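Local atomic coordinates of major pepsin inhibitor PI-3 (Ascaris suum, PDB entry 1F32), a protein that inhibits the aspartic protease pepsin and is a secreted, disulfide-bonded member of the I33 family of protease inhibitors. Residues A[5-10]-A[71-76]; A[11-16]-A[39-44]; A[25-30]-A[83-88]. All blocks are in the same frame, centred on the assembly; numbering follows the deposited sequence.

Contacts 1 and 3 lie near the centre of the chain and share the antiparallel sheet that ends with strand 5-8, whereas contact 2 sits about 20 Å from contact 1 and about 15 Å from contact 3, measured between centres. Contact 1 is a surface contact of strand neighbours, built mainly from backbone hydrogen bonds. Contacts 2 and 3, both partly buried, rely mainly on side chains: contact 2 sets a helix against the three-stranded sheet through a phenylalanine, a cysteine and small residues, and contact 3 joins that sheet to the larger one through aromatic, aliphatic and charged groups, with CH-pi and cation-pi contacts. Met71 and Met73 of contact 1 also touch Trp27 and Leu25 of contact 3.

Contact 1 (A[5-10]-A[71-76]); sequences SMSTGP and MKMFNF
Ser5 and Asn75 meet through both backbone and side chain. Asn75 N donates to Ser5 O at 2.8 Å, and Ser5 N returns a longer bond to Asn75 O. The same exchange recurs two residues on, where Ser7 N reaches Met73 O at 3.0 Å and Met73 N reaches Ser7 O. One bond past the end of strand 5-8, Gly9 N still donates to Met71 O at 2.9 Å. Between these pairs, Met6 CA and Lys72 CA each make a CA-H...O contact, with Met73 O and Ser7 O respectively.

Pairing of this kind is that of neighbouring antiparallel strands, here strand 5-8 on the outer side of strand 72-76. It makes the N-terminal strand the edge of a five-stranded sheet whose other four strands follow one another in the chain. Strand 79-82 flanks 72-76 on its other side.

One side-chain hydrogen bond reinforces the ladder. Asn75 ND2 donates to Ser5 OG at 2.8 Å, and OG lies only 13° out of the amide plane. Ser5 OG stands between its own N and carbonyl carbon (chi1 77°), which brings the hydroxyl alongside ND2 of Asn75. With Asn75 OD1 bonded to Ser80 OG, both ends of the amide are engaged and its rotation is fixed; an asparagine suits a place needing a donor and an acceptor at once.

The remaining side-chain contacts are slighter, and one of them is apolar on both sides. On the face of Met6 and Phe74, Met6 CB lies 3.8 Å from Phe74 CD1, approaching the ring obliquely, while helix 98-116 meets both residues through Arg108. Thr8 and Lys72 run side by side on that face. On the other, Met73 CB passes 3.8 Å from Ser7 OG before its extended chain heads for Leu25.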
loop_
_atom_site.group_PDB
_atom_site.type_symbol
_atom_site.label_atom_id
_atom_site.label_comp_id
_atom_site.label_asym_id
_atom_site.label_seq_id
_atom_site.Cartn_x
_atom_site.Cartn_y
_atom_site.Cartn_z
ATOM N N SER A 5 -0.851 11.157 -6.059
ATOM C CA SER A 5 0.492 10.954 -5.554
ATOM C C SER A 5 0.801 9.499 -5.859
ATOM O O SER A 5 -0.105 8.655 -5.906
ATOM C CB SER A 5 0.594 11.228 -4.045
ATOM O OG SER A 5 0.065 10.160 -3.279
ATOM N N MET A 6 2.072 9.212 -6.105
ATOM C CA MET A 6 2.485 7.851 -6.403
ATOM C C MET A 6 3.835 7.563 -5.773
ATOM O O MET A 6 4.654 8.465 -5.596
ATOM C CB MET A 6 2.585 7.636 -7.919
ATOM C CG MET A 6 3.765 8.351 -8.569
ATOM S SD MET A 6 3.889 8.011 -10.340
ATOM C CE MET A 6 3.536 9.639 -11.016
ATOM N N SER A 7 4.073 6.302 -5.442
ATOM C CA SER A 7 5.347 5.915 -4.849
ATOM C C SER A 7 5.692 4.458 -5.126
ATOM O O SER A 7 4.851 3.664 -5.558
ATOM C CB SER A 7 5.331 6.168 -3.339
ATOM O OG SER A 7 4.190 5.582 -2.737
ATOM N N THR A 8 6.952 4.120 -4.899
ATOM C CA THR A 8 7.418 2.763 -5.103
ATOM C C THR A 8 7.960 2.275 -3.770
ATOM O O THR A 8 8.465 3.063 -2.981
ATOM C CB THR A 8 8.528 2.714 -6.178
ATOM O OG1 THR A 8 7.963 3.046 -7.453
ATOM C CG2 THR A 8 9.141 1.328 -6.249
ATOM N N GLY A 9 7.834 0.979 -3.515
ATOM C CA GLY A 9 8.317 0.423 -2.265
ATOM C C GLY A 9 9.830 0.462 -2.146
ATOM O O GLY A 9 10.519 0.877 -3.085
ATOM N N PRO A 10 10.381 0.002 -1.012
ATOM C CA PRO A 10 9.657 -0.546 0.146
ATOM C C PRO A 10 8.851 0.460 0.959
ATOM O O PRO A 10 9.197 1.639 1.046
ATOM C CB PRO A 10 10.773 -1.169 0.986
ATOM C CG PRO A 10 11.775 -1.550 -0.024
ATOM C CD PRO A 10 11.807 -0.346 -0.928
ATOM N N MET A 71 6.668 -2.959 -5.054
ATOM C CA MET A 71 5.366 -2.699 -5.647
ATOM C C MET A 71 5.077 -1.203 -5.666
ATOM O O MET A 71 5.711 -0.434 -4.944
ATOM C CB MET A 71 4.260 -3.476 -4.929
ATOM C CG MET A 71 3.979 -3.074 -3.511
ATOM S SD MET A 71 2.636 -4.124 -2.907
ATOM C CE MET A 71 2.958 -4.057 -1.181
ATOM N N LYS A 72 4.143 -0.802 -6.525
ATOM C CA LYS A 72 3.779 0.595 -6.677
ATOM C C LYS A 72 2.486 0.953 -5.952
ATOM O O LYS A 72 1.611 0.117 -5.748
ATOM C CB LYS A 72 3.628 0.938 -8.161
ATOM C CG LYS A 72 4.881 0.713 -8.998
ATOM C CD LYS A 72 4.703 1.315 -10.392
ATOM C CE LYS A 72 5.874 0.979 -11.317
ATOM N NZ LYS A 72 5.919 -0.476 -11.644
ATOM N N MET A 73 2.384 2.211 -5.557
ATOM C CA MET A 73 1.192 2.682 -4.882
ATOM C C MET A 73 0.734 3.923 -5.625
ATOM O O MET A 73 1.558 4.726 -6.081
ATOM C CB MET A 73 1.519 3.021 -3.422
ATOM C CG MET A 73 0.356 3.584 -2.622
ATOM S SD MET A 73 0.847 3.648 -0.896
ATOM C CE MET A 73 -0.685 4.022 -0.124
ATOM N N PHE A 74 -0.580 4.068 -5.757
ATOM C CA PHE A 74 -1.179 5.216 -6.420
ATOM C C PHE A 74 -2.284 5.706 -5.483
ATOM O O PHE A 74 -3.142 4.931 -5.054
ATOM C CB PHE A 74 -1.789 4.812 -7.765
ATOM C CG PHE A 74 -0.784 4.309 -8.778
ATOM C CD1 PHE A 74 0.126 5.180 -9.377
ATOM C CD2 PHE A 74 -0.784 2.971 -9.159
ATOM C CE1 PHE A 74 1.029 4.720 -10.353
ATOM C CE2 PHE A 74 0.111 2.497 -10.130
ATOM C CZ PHE A 74 1.018 3.382 -10.727
ATOM N N ASN A 75 -2.251 6.989 -5.161
ATOM C CA ASN A 75 -3.236 7.570 -4.263
ATOM C C ASN A 75 -4.103 8.596 -4.980
ATOM O O ASN A 75 -3.596 9.589 -5.495
ATOM C CB ASN A 75 -2.509 8.202 -3.092
ATOM C CG ASN A 75 -1.604 7.217 -2.396
ATOM O OD1 ASN A 75 -2.071 6.219 -1.850
ATOM N ND2 ASN A 75 -0.299 7.473 -2.434
ATOM N N PHE A 76 -5.412 8.339 -5.007
ATOM C CA PHE A 76 -6.373 9.217 -5.668
ATOM C C PHE A 76 -7.292 9.814 -4.616
ATOM O O PHE A 76 -7.202 9.470 -3.446
ATOM C CB PHE A 76 -7.239 8.420 -6.642
ATOM C CG PHE A 76 -6.455 7.579 -7.609
ATOM C CD1 PHE A 76 -5.883 8.145 -8.743
ATOM C CD2 PHE A 76 -6.266 6.226 -7.363
ATOM C CE1 PHE A 76 -5.124 7.359 -9.621
ATOM C CE2 PHE A 76 -5.519 5.439 -8.225
ATOM C CZ PHE A 76 -4.944 6.005 -9.360
#

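Contact 2 (A[11-16]-A[39-44]); sequences FICTVK and KEFAAR
Phe41 lays its ring beside Cys13, with CE2 3.7 Å from Cys13 SG. The sulfur sits at the edge of the ring, 5.0 Å from the centroid of Phe41 and 75° off the normal, a sulfur-aromatic contact in which a polarisable atom faces the ring hydrogens. Extending SG away from its own backbone N (chi1 -178°) carries it there, and the disulfide to Cys66 fixes it in place. Phe41 in turn has CG opposite its backbone N, which sends the ring out from the helix to the strand. Its far end, CZ, comes within 3.3 Å of Cys13 O, approached obliquely.

Val15 meets the same ring at another part of its rim: CG2 lies 3.9 Å from Phe41 CD2, near the ring plane. A branched residue suits this spot, since one methyl can reach the aromatic while CB remains close to the next helix residue. That residue is Ala42, whose CB is 3.5 Å from Val15 O and 4.3 Å from Val15 CB. Having only a methyl, Ala42 lets the helix come down onto the strand: the axes of strand 13-16 and of helix segment 39-44 pass 7.1 Å apart; a smaller contribution comes from Thr14 OG1, 4.2 Å from Ala42 CA. No hydrogen bond crosses the interface, and Val15 N is buried here with no partner in the model.

Strand 13-16 is an outer strand of the three-stranded antiparallel sheet, paired with strand 19-22, and segment 39-44 of helix 35-52 crosses it at -123°, the helix following strand 25-29 in the chain, while Pro63, Phe65 and Cys66 pack against Phe41 from the loop after helix 57-60.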
loop_
_atom_site.group_PDB
_atom_site.type_symbol
_atom_site.label_atom_id
_atom_site.label_comp_id
_atom_site.label_asym_id
_atom_site.label_seq_id
_atom_site.Cartn_x
_atom_site.Cartn_y
_atom_site.Cartn_z
ATOM N N PHE A 11 7.777 -0.027 1.569
ATOM C CA PHE A 11 6.914 0.804 2.401
ATOM C C PHE A 11 7.045 0.317 3.834
ATOM O O PHE A 11 7.635 -0.729 4.082
ATOM C CB PHE A 11 5.456 0.675 1.943
ATOM C CG PHE A 11 5.225 1.159 0.540
ATOM C CD1 PHE A 11 5.362 2.506 0.230
ATOM C CD2 PHE A 11 4.911 0.265 -0.475
ATOM C CE1 PHE A 11 5.189 2.957 -1.076
ATOM C CE2 PHE A 11 4.738 0.705 -1.778
ATOM C CZ PHE A 11 4.878 2.055 -2.078
ATOM N N ILE A 12 6.524 1.075 4.786
ATOM C CA ILE A 12 6.602 0.623 6.166
ATOM C C ILE A 12 5.657 -0.559 6.318
ATOM O O ILE A 12 4.513 -0.502 5.886
ATOM C CB ILE A 12 6.209 1.741 7.154
ATOM C CG1 ILE A 12 7.251 2.863 7.102
ATOM C CG2 ILE A 12 6.131 1.195 8.571
ATOM C CD1 ILE A 12 6.832 4.119 7.834
ATOM N N CYS A 13 6.141 -1.634 6.934
ATOM C CA CYS A 13 5.333 -2.816 7.133
ATOM C C CYS A 13 5.346 -3.202 8.599
ATOM O O CYS A 13 6.385 -3.144 9.231
ATOM C CB CYS A 13 5.906 -3.974 6.303
ATOM S SG CYS A 13 4.950 -5.513 6.429
ATOM N N THR A 14 4.188 -3.549 9.147
ATOM C CA THR A 14 4.118 -4.013 10.535
ATOM C C THR A 14 2.896 -4.900 10.698
ATOM O O THR A 14 2.148 -5.116 9.736
ATOM C CB THR A 14 4.066 -2.856 11.544
ATOM O OG1 THR A 14 4.276 -3.385 12.866
ATOM C CG2 THR A 14 2.729 -2.138 11.463
ATOM N N VAL A 15 2.697 -5.448 11.895
ATOM C CA VAL A 15 1.557 -6.327 12.140
ATOM C C VAL A 15 0.862 -5.978 13.456
ATOM O O VAL A 15 1.527 -5.712 14.451
ATOM C CB VAL A 15 1.991 -7.807 12.238
ATOM C CG1 VAL A 15 0.761 -8.709 12.381
ATOM C CG2 VAL A 15 2.809 -8.196 10.993
ATOM N N LYS A 16 -0.470 -5.977 13.446
ATOM C CA LYS A 16 -1.256 -5.712 14.657
ATOM C C LYS A 16 -2.450 -6.661 14.649
ATOM O O LYS A 16 -3.255 -6.642 13.714
ATOM C CB LYS A 16 -1.764 -4.275 14.699
ATOM C CG LYS A 16 -2.550 -3.966 15.978
ATOM C CD LYS A 16 -2.983 -2.504 16.040
ATOM C CE LYS A 16 -3.622 -2.167 17.383
ATOM N NZ LYS A 16 -4.092 -0.749 17.440
ATOM N N LYS A 39 4.168 -11.716 15.192
ATOM C CA LYS A 39 4.427 -11.135 16.493
ATOM C C LYS A 39 5.881 -10.759 16.656
ATOM O O LYS A 39 6.182 -9.665 17.130
ATOM C CB LYS A 39 4.016 -12.108 17.593
ATOM C CG LYS A 39 2.525 -12.321 17.667
ATOM C CD LYS A 39 2.171 -13.149 18.879
ATOM C CE LYS A 39 0.717 -13.573 18.816
ATOM N NZ LYS A 39 -0.176 -12.400 18.605
ATOM N N GLU A 40 6.778 -11.658 16.253
ATOM C CA GLU A 40 8.213 -11.411 16.351
ATOM C C GLU A 40 8.593 -10.239 15.455
ATOM O O GLU A 40 9.372 -9.371 15.849
ATOM C CB GLU A 40 9.008 -12.646 15.920
ATOM C CG GLU A 40 8.645 -13.914 16.667
ATOM C CD GLU A 40 9.545 -15.077 16.303
ATOM O OE1 GLU A 40 9.720 -15.353 15.093
ATOM O OE2 GLU A 40 10.074 -15.721 17.229
ATOM N N PHE A 41 8.054 -10.222 14.240
ATOM C CA PHE A 41 8.349 -9.135 13.308
ATOM C C PHE A 41 7.879 -7.803 13.862
ATOM O O PHE A 41 8.612 -6.813 13.852
ATOM C CB PHE A 41 7.663 -9.376 11.967
ATOM C CG PHE A 41 7.750 -8.213 11.032
ATOM C CD1 PHE A 41 8.977 -7.597 10.773
ATOM C CD2 PHE A 41 6.611 -7.742 10.379
ATOM C CE1 PHE A 41 9.070 -6.531 9.881
ATOM C CE2 PHE A 41 6.703 -6.671 9.481
ATOM C CZ PHE A 41 7.936 -6.069 9.235
ATOM N N ALA A 42 6.644 -7.772 14.341
ATOM C CA ALA A 42 6.098 -6.536 14.878
ATOM C C ALA A 42 6.989 -5.994 16.000
ATOM O O ALA A 42 7.209 -4.790 16.105
ATOM C CB ALA A 42 4.694 -6.768 15.379
ATOM N N ALA A 43 7.503 -6.891 16.827
ATOM C CA ALA A 43 8.368 -6.510 17.938
ATOM C C ALA A 43 9.648 -5.901 17.398
ATOM O O ALA A 43 10.144 -4.888 17.906
ATOM C CB ALA A 43 8.694 -7.730 18.779
ATOM N N ARG A 44 10.179 -6.542 16.365
ATOM C CA ARG A 44 11.397 -6.110 15.704
ATOM C C ARG A 44 11.210 -4.709 15.114
ATOM O O ARG A 44 12.095 -3.859 15.229
ATOM C CB ARG A 44 11.744 -7.132 14.610
ATOM C CG ARG A 44 13.113 -6.995 13.988
ATOM C CD ARG A 44 13.573 -8.330 13.370
ATOM N NE ARG A 44 12.763 -8.741 12.218
ATOM C CZ ARG A 44 12.024 -9.847 12.166
ATOM N NH1 ARG A 44 11.971 -10.680 13.203
ATOM N NH2 ARG A 44 11.335 -10.131 11.066
#

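Contact 3 (A[25-30]-A[83-88]); sequences LPWTML and GNKLFI
Lys85 crosses the Trp27 indole at about a right angle, its chain extended beyond CG (chi2 -177°). Its CB lies 4.0 Å from Trp27 CZ3, and CG stays about as near to that atom. CD comes closest to the ring, 3.4 Å from Trp27 CZ3 and over the face of the six-membered ring as a CH-pi contact. CE lies over the CH2-CZ2 bond, 3.7 Å from either atom of Trp27, and NZ ends 3.9 Å from the centroid of that ring in Trp27, 17° off its normal, a cation-pi interaction. Lys85 NZ also donates a weak hydrogen bond to Trp27 O at 3.2 Å.

Phe87 takes the neighbouring place. Leu25 CB stands over the centre of its ring, 4.0 Å from the Phe87 centroid, while Pro26 O lies in plane at the edge, 3.4 Å from Phe87 CE2. Pro26 centres an inverse gamma turn that bends strand 25-29. Gly83 CA approaches the indole near CH2, where a glycine leaves room for the ring.

A long lysine thus suits the site where the two sheets meet: its methylenes cover the apolar ring, and the indole electrons and Trp27 carbonyl probably offset part of the ammonium charge.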
loop_
_atom_site.group_PDB
_atom_site.type_symbol
_atom_site.label_atom_id
_atom_site.label_comp_id
_atom_site.label_asym_id
_atom_site.label_seq_id
_atom_site.Cartn_x
_atom_site.Cartn_y
_atom_site.Cartn_z
ATOM N N LEU A 25 -2.034 0.336 5.008
ATOM C CA LEU A 25 -3.187 -0.344 4.424
ATOM C C LEU A 25 -3.179 -1.824 4.850
ATOM O O LEU A 25 -2.114 -2.442 4.941
ATOM C CB LEU A 25 -3.140 -0.204 2.896
ATOM C CG LEU A 25 -3.256 1.253 2.428
ATOM C CD1 LEU A 25 -3.134 1.323 0.927
ATOM C CD2 LEU A 25 -4.596 1.829 2.876
ATOM N N PRO A 26 -4.364 -2.403 5.127
ATOM C CA PRO A 26 -4.472 -3.809 5.544
ATOM C C PRO A 26 -4.221 -4.757 4.370
ATOM O O PRO A 26 -5.141 -5.194 3.684
ATOM C CB PRO A 26 -5.894 -3.893 6.089
ATOM C CG PRO A 26 -6.629 -2.903 5.243
ATOM C CD PRO A 26 -5.683 -1.737 5.181
ATOM N N TRP A 27 -2.950 -5.078 4.181
ATOM C CA TRP A 27 -2.487 -5.918 3.086
ATOM C C TRP A 27 -2.960 -7.372 3.121
ATOM O O TRP A 27 -3.554 -7.862 2.157
ATOM C CB TRP A 27 -0.953 -5.859 3.057
ATOM C CG TRP A 27 -0.350 -6.504 1.895
ATOM C CD1 TRP A 27 0.410 -7.639 1.885
ATOM C CD2 TRP A 27 -0.479 -6.090 0.540
ATOM N NE1 TRP A 27 0.763 -7.960 0.594
ATOM C CE2 TRP A 27 0.227 -7.019 -0.251
ATOM C CE3 TRP A 27 -1.131 -5.015 -0.089
ATOM C CZ2 TRP A 27 0.304 -6.908 -1.646
ATOM C CZ3 TRP A 27 -1.054 -4.908 -1.469
ATOM C CH2 TRP A 27 -0.341 -5.850 -2.232
ATOM N N THR A 28 -2.669 -8.064 4.215
ATOM C CA THR A 28 -3.063 -9.456 4.353
ATOM C C THR A 28 -3.097 -9.792 5.837
ATOM O O THR A 28 -2.581 -9.030 6.673
ATOM C CB THR A 28 -2.065 -10.393 3.629
ATOM O OG1 THR A 28 -2.642 -11.704 3.518
ATOM C CG2 THR A 28 -0.776 -10.512 4.415
ATOM N N MET A 29 -3.726 -10.913 6.181
ATOM C CA MET A 29 -3.808 -11.303 7.576
ATOM C C MET A 29 -3.130 -12.654 7.762
ATOM O O MET A 29 -3.299 -13.567 6.952
ATOM C CB MET A 29 -5.274 -11.359 8.016
ATOM C CG MET A 29 -5.477 -11.233 9.500
ATOM S SD MET A 29 -7.232 -11.271 9.940
ATOM C CE MET A 29 -7.274 -12.655 10.793
ATOM N N LEU A 30 -2.353 -12.765 8.829
ATOM C CA LEU A 30 -1.612 -13.982 9.140
ATOM C C LEU A 30 -2.448 -15.057 9.823
ATOM O O LEU A 30 -3.337 -14.753 10.623
ATOM C CB LEU A 30 -0.418 -13.625 10.025
ATOM C CG LEU A 30 0.487 -12.527 9.453
ATOM C CD1 LEU A 30 1.674 -12.351 10.364
ATOM C CD2 LEU A 30 0.924 -12.887 8.039
ATOM N N GLY A 83 0.153 -2.156 -4.973
ATOM C CA GLY A 83 0.419 -3.400 -5.656
ATOM C C GLY A 83 -0.731 -3.518 -6.630
ATOM O O GLY A 83 -1.026 -2.597 -7.389
ATOM N N ASN A 84 -1.406 -4.645 -6.627
ATOM C CA ASN A 84 -2.520 -4.748 -7.537
ATOM C C ASN A 84 -3.779 -4.944 -6.715
ATOM O O ASN A 84 -4.635 -5.741 -7.064
ATOM C CB ASN A 84 -2.288 -5.891 -8.531
ATOM C CG ASN A 84 -1.066 -5.649 -9.409
ATOM O OD1 ASN A 84 -0.895 -4.563 -9.971
ATOM N ND2 ASN A 84 -0.209 -6.664 -9.530
ATOM N N LYS A 85 -3.868 -4.195 -5.613
ATOM C CA LYS A 85 -5.021 -4.279 -4.715
ATOM C C LYS A 85 -5.630 -2.896 -4.497
ATOM O O LYS A 85 -4.916 -1.909 -4.377
ATOM C CB LYS A 85 -4.608 -4.900 -3.379
ATOM C CG LYS A 85 -4.087 -6.353 -3.494
ATOM C CD LYS A 85 -3.761 -6.935 -2.109
ATOM C CE LYS A 85 -3.093 -8.314 -2.167
ATOM N NZ LYS A 85 -2.921 -8.930 -0.782
ATOM N N LEU A 86 -6.960 -2.843 -4.438
ATOM C CA LEU A 86 -7.702 -1.594 -4.260
ATOM C C LEU A 86 -8.203 -1.420 -2.829
ATOM O O LEU A 86 -8.726 -2.369 -2.228
ATOM C CB LEU A 86 -8.910 -1.569 -5.215
ATOM C CG LEU A 86 -9.979 -0.495 -4.953
ATOM C CD1 LEU A 86 -9.372 0.873 -5.199
ATOM C CD2 LEU A 86 -11.199 -0.708 -5.873
ATOM N N PHE A 87 -8.037 -0.207 -2.298
ATOM C CA PHE A 87 -8.470 0.131 -0.943
ATOM C C PHE A 87 -9.288 1.420 -0.930
ATOM O O PHE A 87 -8.875 2.426 -1.509
ATOM C CB PHE A 87 -7.267 0.342 -0.020
ATOM C CG PHE A 87 -6.353 -0.847 0.077
ATOM C CD1 PHE A 87 -5.411 -1.112 -0.922
ATOM C CD2 PHE A 87 -6.462 -1.725 1.149
ATOM C CE1 PHE A 87 -4.600 -2.248 -0.849
ATOM C CE2 PHE A 87 -5.652 -2.867 1.233
ATOM C CZ PHE A 87 -4.725 -3.132 0.235
ATOM N N ILE A 88 -10.432 1.385 -0.249
ATOM C CA ILE A 88 -11.279 2.571 -0.099
ATOM C C ILE A 88 -11.494 2.751 1.414
ATOM O O ILE A 88 -11.835 1.794 2.119
ATOM C CB ILE A 88 -12.609 2.388 -0.842
ATOM C CG1 ILE A 88 -12.341 2.385 -2.354
ATOM C CG2 ILE A 88 -13.589 3.495 -0.448
ATOM C CD1 ILE A 88 -13.544 2.003 -3.208
#